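Local structure of beta-1,4-galactanase (Thielavia heterothallica, 1HJU) at residues E245-I250 against L293-P298; N34-N39 against S324-F329; V130-E135 against S159-I164. The protein hydrolyses beta-1,4-galactosidic linkages in type I arabinogalactans as a glycosyl hydrolase of family 53 with a TIM-barrel fold. All coordinates share one frame; numbering follows the deposited sequence.

Contact 1 of 3, residues E245-I250 against L293-P298; sequences ETNWPI and LFYWEP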
ATOM      1  N   GLU A 245      -2.009   0.867  -4.172  1.00 15.60           N
ATOM      2  CA  GLU A 245      -2.702   2.091  -3.791  1.00 15.83           C
ATOM      3  C   GLU A 245      -3.365   2.688  -5.014  1.00 15.70           C
ATOM      4  O   GLU A 245      -2.727   2.829  -6.051  1.00 16.84           O
ATOM      5  CB  GLU A 245      -1.729   3.139  -3.228  1.00 16.00           C
ATOM      6  CG  GLU A 245      -1.353   2.955  -1.781  1.00 18.18           C
ATOM      7  CD  GLU A 245      -0.573   4.139  -1.232  1.00 19.66           C
ATOM      8  OE1 GLU A 245      -0.903   5.295  -1.587  1.00 18.84           O
ATOM      9  OE2 GLU A 245       0.358   3.900  -0.439  1.00 20.66           O
ATOM     10  N   THR A 246      -4.647   3.021  -4.898  1.00 15.40           N
ATOM     11  CA  THR A 246      -5.362   3.671  -5.986  1.00 15.04           C
ATOM     12  C   THR A 246      -6.642   4.296  -5.439  1.00 14.96           C
ATOM     13  O   THR A 246      -7.128   3.897  -4.377  1.00 15.99           O
ATOM     14  CB  THR A 246      -5.682   2.689  -7.143  1.00 15.89           C
ATOM     15  OG1 THR A 246      -6.061   3.438  -8.306  1.00 15.24           O
ATOM     16  CG2 THR A 246      -6.816   1.743  -6.760  1.00 15.20           C
ATOM     17  N   ASN A 247      -7.168   5.284  -6.157  1.00 14.67           N
ATOM     18  CA  ASN A 247      -8.384   6.004  -5.768  1.00 15.20           C
ATOM     19  C   ASN A 247      -9.120   6.463  -7.027  1.00 16.28           C
ATOM     20  O   ASN A 247      -8.510   6.633  -8.088  1.00 15.93           O
ATOM     21  CB  ASN A 247      -8.047   7.305  -5.011  1.00 15.54           C
ATOM     22  CG  ASN A 247      -7.909   7.136  -3.501  1.00 17.21           C
ATOM     23  OD1 ASN A 247      -7.559   8.097  -2.812  1.00 16.82           O
ATOM     24  ND2 ASN A 247      -8.190   5.941  -2.981  1.00 15.11           N
ATOM     25  N   TRP A 248     -10.428   6.656  -6.898  1.00 15.82           N
ATOM     26  CA  TRP A 248     -11.233   7.229  -7.973  1.00 16.65           C
ATOM     27  C   TRP A 248     -12.279   8.040  -7.237  1.00 16.70           C
ATOM     28  O   TRP A 248     -12.966   7.533  -6.355  1.00 17.99           O
ATOM     29  CB  TRP A 248     -11.904   6.202  -8.879  1.00 15.13           C
ATOM     30  CG  TRP A 248     -12.632   6.923  -9.975  1.00 14.02           C
ATOM     31  CD1 TRP A 248     -13.956   7.238 -10.008  1.00 13.55           C
ATOM     32  CD2 TRP A 248     -12.048   7.543 -11.132  1.00 14.40           C
ATOM     33  NE1 TRP A 248     -14.234   8.016 -11.104  1.00 13.98           N
ATOM     34  CE2 TRP A 248     -13.082   8.218 -11.813  1.00 12.42           C
ATOM     35  CE3 TRP A 248     -10.747   7.595 -11.656  1.00 14.86           C
ATOM     36  CZ2 TRP A 248     -12.862   8.937 -12.992  1.00 14.29           C
ATOM     37  CZ3 TRP A 248     -10.525   8.310 -12.829  1.00 14.27           C
ATOM     38  CH2 TRP A 248     -11.579   8.973 -13.484  1.00 14.79           C
ATOM     39  N   PRO A 249     -12.412   9.319  -7.588  1.00 17.91           N
ATOM     40  CA  PRO A 249     -13.380  10.186  -6.919  1.00 18.10           C
ATOM     41  C   PRO A 249     -14.851  10.083  -7.270  1.00 18.45           C
ATOM     42  O   PRO A 249     -15.228   9.814  -8.410  1.00 19.03           O
ATOM     43  CB  PRO A 249     -12.826  11.578  -7.202  1.00 18.37           C
ATOM     44  CG  PRO A 249     -12.282  11.432  -8.573  1.00 20.32           C
ATOM     45  CD  PRO A 249     -11.610  10.072  -8.571  1.00 17.70           C
ATOM     46  N   ILE A 250     -15.683  10.285  -6.258  1.00 19.15           N
ATOM     47  CA  ILE A 250     -17.117  10.308  -6.469  1.00 20.35           C
ATOM     48  C   ILE A 250     -17.430  11.808  -6.551  1.00 20.26           C
ATOM     49  O   ILE A 250     -18.557  12.217  -6.815  1.00 20.77           O
ATOM     50  CB  ILE A 250     -17.899   9.644  -5.299  1.00 20.81           C
ATOM     51  CG1 ILE A 250     -17.483  10.248  -3.961  1.00 21.10           C
ATOM     52  CG2 ILE A 250     -17.664   8.140  -5.302  1.00 19.37           C
ATOM     53  CD1 ILE A 250     -18.276   9.694  -2.785  1.00 21.38           C
ATOM     54  N   LEU A 293      -4.600  -5.769  -6.317  1.00 18.36           N
ATOM     55  CA  LEU A 293      -5.100  -4.402  -6.413  1.00 18.57           C
ATOM     56  C   LEU A 293      -5.619  -4.015  -5.037  1.00 18.06           C
ATOM     57  O   LEU A 293      -6.385  -4.767  -4.438  1.00 18.24           O
ATOM     58  CB  LEU A 293      -6.248  -4.312  -7.425  1.00 19.43           C
ATOM     59  CG  LEU A 293      -6.982  -2.966  -7.512  1.00 22.62           C
ATOM     60  CD1 LEU A 293      -6.002  -1.868  -7.882  1.00 23.46           C
ATOM     61  CD2 LEU A 293      -8.085  -3.043  -8.560  1.00 23.83           C
ATOM     62  N   PHE A 294      -5.199  -2.852  -4.540  1.00 16.99           N
ATOM     63  CA  PHE A 294      -5.631  -2.363  -3.233  1.00 16.82           C
ATOM     64  C   PHE A 294      -6.098  -0.913  -3.330  1.00 17.25           C
ATOM     65  O   PHE A 294      -5.356  -0.045  -3.791  1.00 17.33           O
ATOM     66  CB  PHE A 294      -4.495  -2.429  -2.207  1.00 16.36           C
ATOM     67  CG  PHE A 294      -4.095  -3.826  -1.814  1.00 16.76           C
ATOM     68  CD1 PHE A 294      -3.312  -4.606  -2.660  1.00 16.87           C
ATOM     69  CD2 PHE A 294      -4.488  -4.357  -0.585  1.00 15.58           C
ATOM     70  CE1 PHE A 294      -2.926  -5.894  -2.291  1.00 16.64           C
ATOM     71  CE2 PHE A 294      -4.109  -5.644  -0.208  1.00 15.91           C
ATOM     72  CZ  PHE A 294      -3.324  -6.414  -1.062  1.00 16.04           C
ATOM     73  N   TYR A 295      -7.328  -0.659  -2.896  1.00 16.32           N
ATOM     74  CA  TYR A 295      -7.878   0.691  -2.914  1.00 15.55           C
ATOM     75  C   TYR A 295      -7.388   1.355  -1.627  1.00 15.52           C
ATOM     76  O   TYR A 295      -7.383   0.722  -0.574  1.00 15.29           O
ATOM     77  CB  TYR A 295      -9.405   0.642  -2.922  1.00 14.76           C
ATOM     78  CG  TYR A 295     -10.033   1.956  -3.312  1.00 14.50           C
ATOM     79  CD1 TYR A 295     -10.304   2.251  -4.649  1.00 12.38           C
ATOM     80  CD2 TYR A 295     -10.311   2.927  -2.351  1.00 13.98           C
ATOM     81  CE1 TYR A 295     -10.833   3.479  -5.018  1.00 14.12           C
ATOM     82  CE2 TYR A 295     -10.844   4.163  -2.711  1.00 14.03           C
ATOM     83  CZ  TYR A 295     -11.099   4.435  -4.045  1.00 14.68           C
ATOM     84  OH  TYR A 295     -11.592   5.668  -4.411  1.00 15.68           O
ATOM     85  N   TRP A 296      -6.975   2.615  -1.692  1.00 14.85           N
ATOM     86  CA  TRP A 296      -6.476   3.262  -0.480  1.00 15.52           C
ATOM     87  C   TRP A 296      -7.515   3.996   0.365  1.00 14.90           C
ATOM     88  O   TRP A 296      -8.150   4.944  -0.100  1.00 15.74           O
ATOM     89  CB  TRP A 296      -5.337   4.238  -0.817  1.00 14.57           C
ATOM     90  CG  TRP A 296      -4.544   4.649   0.393  1.00 15.82           C
ATOM     91  CD1 TRP A 296      -3.756   3.842   1.164  1.00 15.66           C
ATOM     92  CD2 TRP A 296      -4.477   5.958   0.986  1.00 16.48           C
ATOM     93  NE1 TRP A 296      -3.202   4.563   2.199  1.00 15.95           N
ATOM     94  CE2 TRP A 296      -3.627   5.862   2.115  1.00 15.74           C
ATOM     95  CE3 TRP A 296      -5.052   7.202   0.676  1.00 17.01           C
ATOM     96  CZ2 TRP A 296      -3.335   6.965   2.936  1.00 15.50           C
ATOM     97  CZ3 TRP A 296      -4.762   8.302   1.494  1.00 16.84           C
ATOM     98  CH2 TRP A 296      -3.910   8.172   2.612  1.00 16.65           C
ATOM     99  N   GLU A 297      -7.678   3.536   1.606  1.00 14.98           N
ATOM    100  CA  GLU A 297      -8.571   4.162   2.583  1.00 14.88           C
ATOM    101  C   GLU A 297      -9.993   4.491   2.136  1.00 15.45           C
ATOM    102  O   GLU A 297     -10.434   5.642   2.237  1.00 15.90           O
ATOM    103  CB  GLU A 297      -7.907   5.440   3.100  1.00 13.93           C
ATOM    104  CG  GLU A 297      -6.684   5.192   3.963  1.00 14.56           C
ATOM    105  CD  GLU A 297      -7.047   4.780   5.378  1.00 13.74           C
ATOM    106  OE1 GLU A 297      -8.257   4.637   5.663  1.00 12.58           O
ATOM    107  OE2 GLU A 297      -6.122   4.603   6.201  1.00 15.19           O
ATOM    108  N   PRO A 298     -10.746   3.483   1.673  1.00 14.88           N
ATOM    109  CA  PRO A 298     -12.122   3.714   1.220  1.00 14.99           C
ATOM    110  C   PRO A 298     -13.106   4.186   2.298  1.00 15.15           C
ATOM    111  O   PRO A 298     -14.129   4.795   1.979  1.00 14.30           O
ATOM    112  CB  PRO A 298     -12.524   2.356   0.660  1.00 13.81           C
ATOM    113  CG  PRO A 298     -11.819   1.418   1.594  1.00 13.15           C
ATOM    114  CD  PRO A 298     -10.443   2.041   1.707  1.00 13.13           C
TER
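The catalytic nucleophile Glu245 lies against Trp296 where the seventh and eighth strands of the TIM barrel, 240-245 and 290-296, run out into the loops that line the active site. The two side chains run side by side in the same direction, with carboxylate and indole planes only 21° apart. Glu245 CG comes within 3.9 Å of Trp296 CD1, and OE1 hangs over the rim of one indole face while Glu297 CG covers the other. Glu245 has polar partners of its own: Tyr214 at OE1, and a salt bridge from Arg45 at OE2.

Beyond the nucleophile, polar groups take over. Trp296 N gives Thr246 O a nearly straight hydrogen bond of 3.0 Å. Thr246 O also sits 3.5 Å above the centre of the Tyr295 ring and takes a weak, bent bond from Asn247 ND2. A better partner for Asn247 ND2 is Trp296 O, 3.0 Å away, which it meets in the carbonyl plane on a lone pair, with the acceptor also in the plane of the amide. Asn247 ND2 lies over the same face of the Tyr295 ring, 3.2 Å from Tyr295 CE2. Although its CB points away, Tyr295 places CG opposite its own backbone N (chi1 -164°), and the ring swings back alongside Thr246 and Asn247. There Tyr295 OH accepts Trp248 N at 2.9 Å and bonds to Asn313 O. Thr246 CG2 packs on Leu293 CD1 at 3.9 Å.

The bonds at Thr246 O and Trp248 N, with Asn247 ND2 tied to Trp296 O, tether three successive residues after the nucleophile to the eighth strand, which probably helps to hold the Glu245 carboxylate in place beside the indole.

Contact 2 of 3, residues N34-N39 against S324-F329; sequences NILAAN and SSLSVF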
ATOM      1  N   ASN A  34     -16.183  -6.944   8.459  1.00 18.29           N
ATOM      2  CA  ASN A  34     -17.211  -7.850   7.953  1.00 20.19           C
ATOM      3  C   ASN A  34     -17.856  -7.281   6.691  1.00 20.13           C
ATOM      4  O   ASN A  34     -18.211  -8.024   5.779  1.00 20.04           O
ATOM      5  CB  ASN A  34     -18.286  -8.105   9.015  1.00 21.95           C
ATOM      6  CG  ASN A  34     -17.732  -8.771  10.260  1.00 24.37           C
ATOM      7  OD1 ASN A  34     -16.999  -9.755  10.181  1.00 26.06           O
ATOM      8  ND2 ASN A  34     -18.090  -8.240  11.420  1.00 26.56           N
ATOM      9  N   ILE A  35     -18.022  -5.962   6.646  1.00 19.02           N
ATOM     10  CA  ILE A  35     -18.599  -5.317   5.473  1.00 18.92           C
ATOM     11  C   ILE A  35     -17.657  -5.546   4.284  1.00 19.21           C
ATOM     12  O   ILE A  35     -18.090  -5.933   3.195  1.00 18.80           O
ATOM     13  CB  ILE A  35     -18.765  -3.799   5.700  1.00 18.57           C
ATOM     14  CG1 ILE A  35     -19.845  -3.549   6.754  1.00 18.35           C
ATOM     15  CG2 ILE A  35     -19.121  -3.104   4.391  1.00 17.64           C
ATOM     16  CD1 ILE A  35     -19.968  -2.095   7.180  1.00 19.43           C
ATOM     17  N   LEU A  36     -16.367  -5.306   4.507  1.00 18.32           N
ATOM     18  CA  LEU A  36     -15.365  -5.488   3.463  1.00 17.45           C
ATOM     19  C   LEU A  36     -15.379  -6.926   2.947  1.00 17.55           C
ATOM     20  O   LEU A  36     -15.425  -7.152   1.736  1.00 16.37           O
ATOM     21  CB  LEU A  36     -13.971  -5.142   3.998  1.00 17.35           C
ATOM     22  CG  LEU A  36     -13.720  -3.671   4.371  1.00 17.23           C
ATOM     23  CD1 LEU A  36     -12.347  -3.522   5.041  1.00 14.65           C
ATOM     24  CD2 LEU A  36     -13.803  -2.804   3.113  1.00 16.72           C
ATOM     25  N   ALA A  37     -15.338  -7.890   3.865  1.00 17.41           N
ATOM     26  CA  ALA A  37     -15.346  -9.298   3.490  1.00 18.15           C
ATOM     27  C   ALA A  37     -16.592  -9.634   2.682  1.00 18.49           C
ATOM     28  O   ALA A  37     -16.510 -10.300   1.649  1.00 19.75           O
ATOM     29  CB  ALA A  37     -15.280 -10.183   4.733  1.00 17.22           C
ATOM     30  N   ALA A  38     -17.743  -9.167   3.153  1.00 18.67           N
ATOM     31  CA  ALA A  38     -19.007  -9.433   2.476  1.00 20.34           C
ATOM     32  C   ALA A  38     -18.997  -8.896   1.051  1.00 20.77           C
ATOM     33  O   ALA A  38     -19.724  -9.398   0.189  1.00 21.54           O
ATOM     34  CB  ALA A  38     -20.169  -8.821   3.260  1.00 19.34           C
ATOM     35  N   ASN A  39     -18.170  -7.882   0.800  1.00 20.39           N
ATOM     36  CA  ASN A  39     -18.093  -7.290  -0.529  1.00 19.44           C
ATOM     37  C   ASN A  39     -16.966  -7.797  -1.428  1.00 18.93           C
ATOM     38  O   ASN A  39     -16.651  -7.166  -2.437  1.00 19.71           O
ATOM     39  CB  ASN A  39     -18.032  -5.764  -0.428  1.00 20.06           C
ATOM     40  CG  ASN A  39     -19.375  -5.152  -0.077  1.00 19.89           C
ATOM     41  OD1 ASN A  39     -20.071  -4.648  -1.083  1.00 18.54           O
ATOM     42  ND2 ASN A  39     -19.791  -5.148   1.086  1.00 22.29           N
ATOM     43  N   SER A 324     -22.462   1.605  -3.236  1.00 21.30           N
ATOM     44  CA  SER A 324     -22.651   0.493  -4.162  1.00 21.63           C
ATOM     45  C   SER A 324     -21.355   0.053  -4.833  1.00 21.62           C
ATOM     46  O   SER A 324     -21.231  -1.091  -5.262  1.00 20.88           O
ATOM     47  CB  SER A 324     -23.667   0.880  -5.237  1.00 21.94           C
ATOM     48  OG  SER A 324     -23.185   1.967  -6.008  1.00 22.70           O
ATOM     49  N   SER A 325     -20.389   0.962  -4.916  1.00 20.33           N
ATOM     50  CA  SER A 325     -19.117   0.654  -5.554  1.00 20.36           C
ATOM     51  C   SER A 325     -18.256  -0.361  -4.798  1.00 20.45           C
ATOM     52  O   SER A 325     -17.364  -0.974  -5.384  1.00 20.16           O
ATOM     53  CB  SER A 325     -18.321   1.946  -5.773  1.00 19.98           C
ATOM     54  OG  SER A 325     -18.141   2.641  -4.552  1.00 18.02           O
ATOM     55  N   LEU A 326     -18.524  -0.548  -3.508  1.00 19.83           N
ATOM     56  CA  LEU A 326     -17.745  -1.487  -2.700  1.00 20.02           C
ATOM     57  C   LEU A 326     -17.824  -2.940  -3.185  1.00 20.01           C
ATOM     58  O   LEU A 326     -16.883  -3.708  -2.999  1.00 19.37           O
ATOM     59  CB  LEU A 326     -18.197  -1.443  -1.232  1.00 20.78           C
ATOM     60  CG  LEU A 326     -17.154  -1.249  -0.121  1.00 22.39           C
ATOM     61  CD1 LEU A 326     -17.573  -2.074   1.088  1.00 22.24           C
ATOM     62  CD2 LEU A 326     -15.768  -1.667  -0.573  1.00 23.10           C
ATOM     63  N   SER A 327     -18.945  -3.325  -3.789  1.00 19.27           N
ATOM     64  CA  SER A 327     -19.118  -4.697  -4.267  1.00 19.00           C
ATOM     65  C   SER A 327     -18.260  -5.022  -5.492  1.00 19.10           C
ATOM     66  O   SER A 327     -18.280  -6.150  -5.984  1.00 18.92           O
ATOM     67  CB  SER A 327     -20.581  -4.948  -4.618  1.00 17.81           C
ATOM     68  OG  SER A 327     -20.949  -4.159  -5.735  1.00 17.06           O
ATOM     69  N   VAL A 328     -17.528  -4.035  -5.995  1.00 18.51           N
ATOM     70  CA  VAL A 328     -16.673  -4.253  -7.154  1.00 18.80           C
ATOM     71  C   VAL A 328     -15.652  -5.351  -6.861  1.00 19.54           C
ATOM     72  O   VAL A 328     -15.224  -6.071  -7.762  1.00 19.10           O
ATOM     73  CB  VAL A 328     -15.915  -2.959  -7.546  1.00 19.40           C
ATOM     74  CG1 VAL A 328     -14.946  -2.559  -6.433  1.00 17.43           C
ATOM     75  CG2 VAL A 328     -15.171  -3.170  -8.861  1.00 19.33           C
ATOM     76  N   PHE A 329     -15.270  -5.487  -5.595  1.00 20.51           N
ATOM     77  CA  PHE A 329     -14.291  -6.501  -5.207  1.00 22.39           C
ATOM     78  C   PHE A 329     -14.816  -7.927  -5.355  1.00 23.56           C
ATOM     79  O   PHE A 329     -14.068  -8.893  -5.195  1.00 23.85           O
ATOM     80  CB  PHE A 329     -13.821  -6.246  -3.774  1.00 21.49           C
ATOM     81  CG  PHE A 329     -13.051  -4.969  -3.624  1.00 22.00           C
ATOM     82  CD1 PHE A 329     -11.743  -4.878  -4.087  1.00 21.95           C
ATOM     83  CD2 PHE A 329     -13.652  -3.837  -3.079  1.00 20.96           C
ATOM     84  CE1 PHE A 329     -11.041  -3.677  -4.010  1.00 22.45           C
ATOM     85  CE2 PHE A 329     -12.961  -2.636  -3.000  1.00 22.32           C
ATOM     86  CZ  PHE A 329     -11.653  -2.556  -3.469  1.00 22.86           C
TER
HETATM   87  O   HOH W   1     -21.265  -2.586  -2.350  1.00 32.17           O
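Leu326 and Ile35 supply the apolar part of this contact, their side chains crossing at about a right angle with Ile35 CG2 3.8 Å from Leu326 CD1. The other methyl, Leu326 CD2, faces Leu36 CD2 at a looser 4.3 Å. Asn39 joins the same patch through the carbon of its amide: Asn39 CG lies 3.8 Å from Leu326 CD1, and its CB rests on the Leu326 carbonyl oxygen. Nearby, Asn39 O approaches Phe329 CB at 3.3 Å.

Two parts of the barrel's outer layer meet here: helix 32-38, which lies between the first and second strands in the chain, and the 3-10 segment near the C-terminus, which also packs on helix 270-285. Leu36 and Phe329 both reach inward to Val7 of the first strand.

The polar interactions centre on Asn39, the first residue past the helix. Asn39 ND2 turns back to Ile35 O in a 2.8 Å hydrogen bond, nearly straight at the proton (169°) but tilted from the carbonyl plane, which fixes the rotation of the amide. OD1 is thereby directed at the 3-10 segment, where a water 2.7 Å from Asn39 OD1 bridges to Ser327 N through a weak bond. Ser327 OG, in turn, donates to Ser324 O and is also bonded to Arg331.

Contact 3 of 3, residues V130-E135 against S159-I164; sequences VSIGNE and SAAWGI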
ATOM      1  N   VAL A 130       4.404  -8.160   3.068  1.00 16.67           N
ATOM      2  CA  VAL A 130       5.101  -7.167   3.874  1.00 16.72           C
ATOM      3  C   VAL A 130       5.949  -6.300   2.948  1.00 16.86           C
ATOM      4  O   VAL A 130       6.815  -6.810   2.241  1.00 17.62           O
ATOM      5  CB  VAL A 130       6.034  -7.813   4.910  1.00 17.14           C
ATOM      6  CG1 VAL A 130       6.869  -6.734   5.594  1.00 16.25           C
ATOM      7  CG2 VAL A 130       5.217  -8.580   5.944  1.00 16.94           C
ATOM      8  N   SER A 131       5.685  -4.997   2.928  1.00 15.55           N
ATOM      9  CA  SER A 131       6.478  -4.106   2.096  1.00 14.61           C
ATOM     10  C   SER A 131       7.550  -3.493   2.984  1.00 13.96           C
ATOM     11  O   SER A 131       7.259  -3.031   4.090  1.00 14.92           O
ATOM     12  CB  SER A 131       5.612  -2.995   1.484  1.00 14.03           C
ATOM     13  OG  SER A 131       5.149  -2.077   2.467  1.00 14.84           O
ATOM     14  N   ILE A 132       8.793  -3.512   2.522  1.00 13.27           N
ATOM     15  CA  ILE A 132       9.873  -2.927   3.299  1.00 13.36           C
ATOM     16  C   ILE A 132      10.023  -1.479   2.850  1.00 13.62           C
ATOM     17  O   ILE A 132      10.878  -1.143   2.027  1.00 13.22           O
ATOM     18  CB  ILE A 132      11.186  -3.719   3.121  1.00 13.34           C
ATOM     19  CG1 ILE A 132      11.417  -4.061   1.647  1.00 13.61           C
ATOM     20  CG2 ILE A 132      11.120  -5.004   3.935  1.00 14.53           C
ATOM     21  CD1 ILE A 132      12.698  -4.844   1.415  1.00 14.35           C
ATOM     22  N   GLY A 133       9.151  -0.631   3.394  1.00 13.07           N
ATOM     23  CA  GLY A 133       9.147   0.776   3.042  1.00 13.55           C
ATOM     24  C   GLY A 133       7.894   1.133   2.255  1.00 14.70           C
ATOM     25  O   GLY A 133       7.249   0.259   1.663  1.00 14.74           O
ATOM     26  N   ASN A 134       7.538   2.415   2.252  1.00 14.63           N
ATOM     27  CA  ASN A 134       6.365   2.879   1.520  1.00 15.10           C
ATOM     28  C   ASN A 134       6.795   3.917   0.477  1.00 15.74           C
ATOM     29  O   ASN A 134       7.385   4.941   0.820  1.00 15.28           O
ATOM     30  CB  ASN A 134       5.358   3.496   2.491  1.00 14.32           C
ATOM     31  CG  ASN A 134       4.056   3.870   1.816  1.00 15.83           C
ATOM     32  OD1 ASN A 134       3.194   3.016   1.562  1.00 14.98           O
ATOM     33  ND2 ASN A 134       3.911   5.150   1.497  1.00 13.60           N
ATOM     34  N   GLU A 135       6.494   3.650  -0.791  1.00 15.61           N
ATOM     35  CA  GLU A 135       6.860   4.553  -1.887  1.00 16.48           C
ATOM     36  C   GLU A 135       8.285   5.088  -1.722  1.00 16.78           C
ATOM     37  O   GLU A 135       8.497   6.299  -1.644  1.00 16.22           O
ATOM     38  CB  GLU A 135       5.875   5.724  -1.965  1.00 17.13           C
ATOM     39  CG  GLU A 135       4.420   5.302  -2.142  1.00 18.94           C
ATOM     40  CD  GLU A 135       3.480   6.475  -2.379  1.00 19.47           C
ATOM     41  OE1 GLU A 135       3.679   7.542  -1.755  1.00 21.28           O
ATOM     42  OE2 GLU A 135       2.530   6.324  -3.174  1.00 17.28           O
ATOM     43  N   SER A 159      18.992  -5.578   4.655  1.00 20.57           N
ATOM     44  CA  SER A 159      18.837  -5.792   6.090  1.00 20.44           C
ATOM     45  C   SER A 159      17.372  -5.972   6.469  1.00 19.21           C
ATOM     46  O   SER A 159      17.040  -6.823   7.289  1.00 19.60           O
ATOM     47  CB  SER A 159      19.413  -4.615   6.880  1.00 22.10           C
ATOM     48  OG  SER A 159      20.812  -4.512   6.706  1.00 25.02           O
ATOM     49  N   ALA A 160      16.502  -5.160   5.879  1.00 18.16           N
ATOM     50  CA  ALA A 160      15.074  -5.241   6.169  1.00 18.25           C
ATOM     51  C   ALA A 160      14.523  -6.592   5.727  1.00 18.88           C
ATOM     52  O   ALA A 160      13.825  -7.267   6.486  1.00 18.06           O
ATOM     53  CB  ALA A 160      14.326  -4.116   5.461  1.00 18.55           C
ATOM     54  N   ALA A 161      14.845  -6.988   4.498  1.00 18.32           N
ATOM     55  CA  ALA A 161      14.378  -8.263   3.965  1.00 19.13           C
ATOM     56  C   ALA A 161      14.798  -9.420   4.858  1.00 19.11           C
ATOM     57  O   ALA A 161      13.981 -10.271   5.201  1.00 19.82           O
ATOM     58  CB  ALA A 161      14.912  -8.475   2.556  1.00 17.14           C
ATOM     59  N   TRP A 162      16.069  -9.455   5.240  1.00 19.27           N
ATOM     60  CA  TRP A 162      16.535 -10.537   6.091  1.00 20.21           C
ATOM     61  C   TRP A 162      16.005 -10.470   7.519  1.00 20.39           C
ATOM     62  O   TRP A 162      16.054 -11.455   8.248  1.00 20.28           O
ATOM     63  CB  TRP A 162      18.063 -10.621   6.060  1.00 21.41           C
ATOM     64  CG  TRP A 162      18.510 -11.324   4.819  1.00 24.29           C
ATOM     65  CD1 TRP A 162      18.785 -10.759   3.606  1.00 24.84           C
ATOM     66  CD2 TRP A 162      18.575 -12.742   4.623  1.00 24.84           C
ATOM     67  NE1 TRP A 162      19.010 -11.738   2.663  1.00 25.49           N
ATOM     68  CE2 TRP A 162      18.890 -12.964   3.262  1.00 25.25           C
ATOM     69  CE3 TRP A 162      18.397 -13.847   5.466  1.00 25.67           C
ATOM     70  CZ2 TRP A 162      19.026 -14.248   2.723  1.00 24.85           C
ATOM     71  CZ3 TRP A 162      18.530 -15.128   4.928  1.00 26.01           C
ATOM     72  CH2 TRP A 162      18.844 -15.314   3.571  1.00 25.02           C
ATOM     73  N   GLY A 163      15.494  -9.313   7.918  1.00 20.98           N
ATOM     74  CA  GLY A 163      14.920  -9.204   9.246  1.00 21.15           C
ATOM     75  C   GLY A 163      13.646 -10.040   9.234  1.00 21.10           C
ATOM     76  O   GLY A 163      13.257 -10.639  10.236  1.00 20.93           O
ATOM     77  N   ILE A 164      13.000 -10.082   8.076  1.00 20.29           N
ATOM     78  CA  ILE A 164      11.776 -10.850   7.902  1.00 19.57           C
ATOM     79  C   ILE A 164      12.118 -12.331   7.744  1.00 20.49           C
ATOM     80  O   ILE A 164      11.492 -13.193   8.367  1.00 18.29           O
ATOM     81  CB  ILE A 164      11.014 -10.383   6.650  1.00 18.98           C
ATOM     82  CG1 ILE A 164      10.566  -8.933   6.834  1.00 18.40           C
ATOM     83  CG2 ILE A 164       9.817 -11.307   6.382  1.00 17.44           C
ATOM     84  CD1 ILE A 164       9.846  -8.361   5.631  1.00 18.81           C
TER
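Ile132 holds its CG1 between its backbone N and carbonyl carbon (chi1 44°), which sends CG2 opposite the carbonyl carbon and onto Ala160. Ile164 meets it with an extended chain, chi2 178°, that carries CD1 out from the helix to the strand. The arrangement is a beta-alpha unit of the TIM barrel: the fourth strand, 129-132, is backed by helix 150-165, which follows it in the chain. Strand 130-132 and helix 159-164 run roughly antiparallel, their N-to-C directions 152° apart, and their axes approach to 9.1 Å.

Between them the packing is purely aliphatic and buried. Ile132 CG2 touches Ala160 CB at 3.7 Å and Ile164 CD1 at 4.0 Å, while Ile132 CD1 reaches more loosely to Ala161 CB, 4.4 Å away. With only methyls on Ala160 and Ala161, the helix presents little bulk opposite Ile132. One helical turn after Ala160, Ile164 slides past Val130 in the opposite direction, Val130 CG1 lying 3.4 Å from Ile164 CD1; this is tighter than normal carbon contact, and its exact value is doubtful.

Neighbours complete the layer: Ile175 of the next strand touches both isoleucines, and Leu109 and Thr113 of helix 102-122 meet Ala160 and Ile164. Past the strand the chain leaves the helix and carries Glu135, the proton donor, into the active site, where its OE2 bonds to Ser212 OG. The change of course starts at Ile132, the centre of an inverse gamma turn, in which Gly133 N makes a weak bond of 3.1 Å to Ser131 O.

Overall arrangement
All three contacts are largely buried, yet they sample different layers of one barrel. Contact 1 lies deepest, its centre about 10 Å from the centre of the chain, and is rich in hydrogen bonds and aromatic faces; contact 3 is an aliphatic strand-helix interface, and contact 2, farthest out with its centre about 18 Å from that of the chain, mixes methyls with a water-bridged amide. Contacts 1 and 3 reach the same sheet from opposite sides of the centre, and their loops converge on the active site, where Glu245 OE1 stands 3.9 Å from Glu135 OE2. Contact 2 adjoins contact 1 through Phe329 CZ and Tyr295 CB but stays about 17 Å from contact 3 at the nearest atoms.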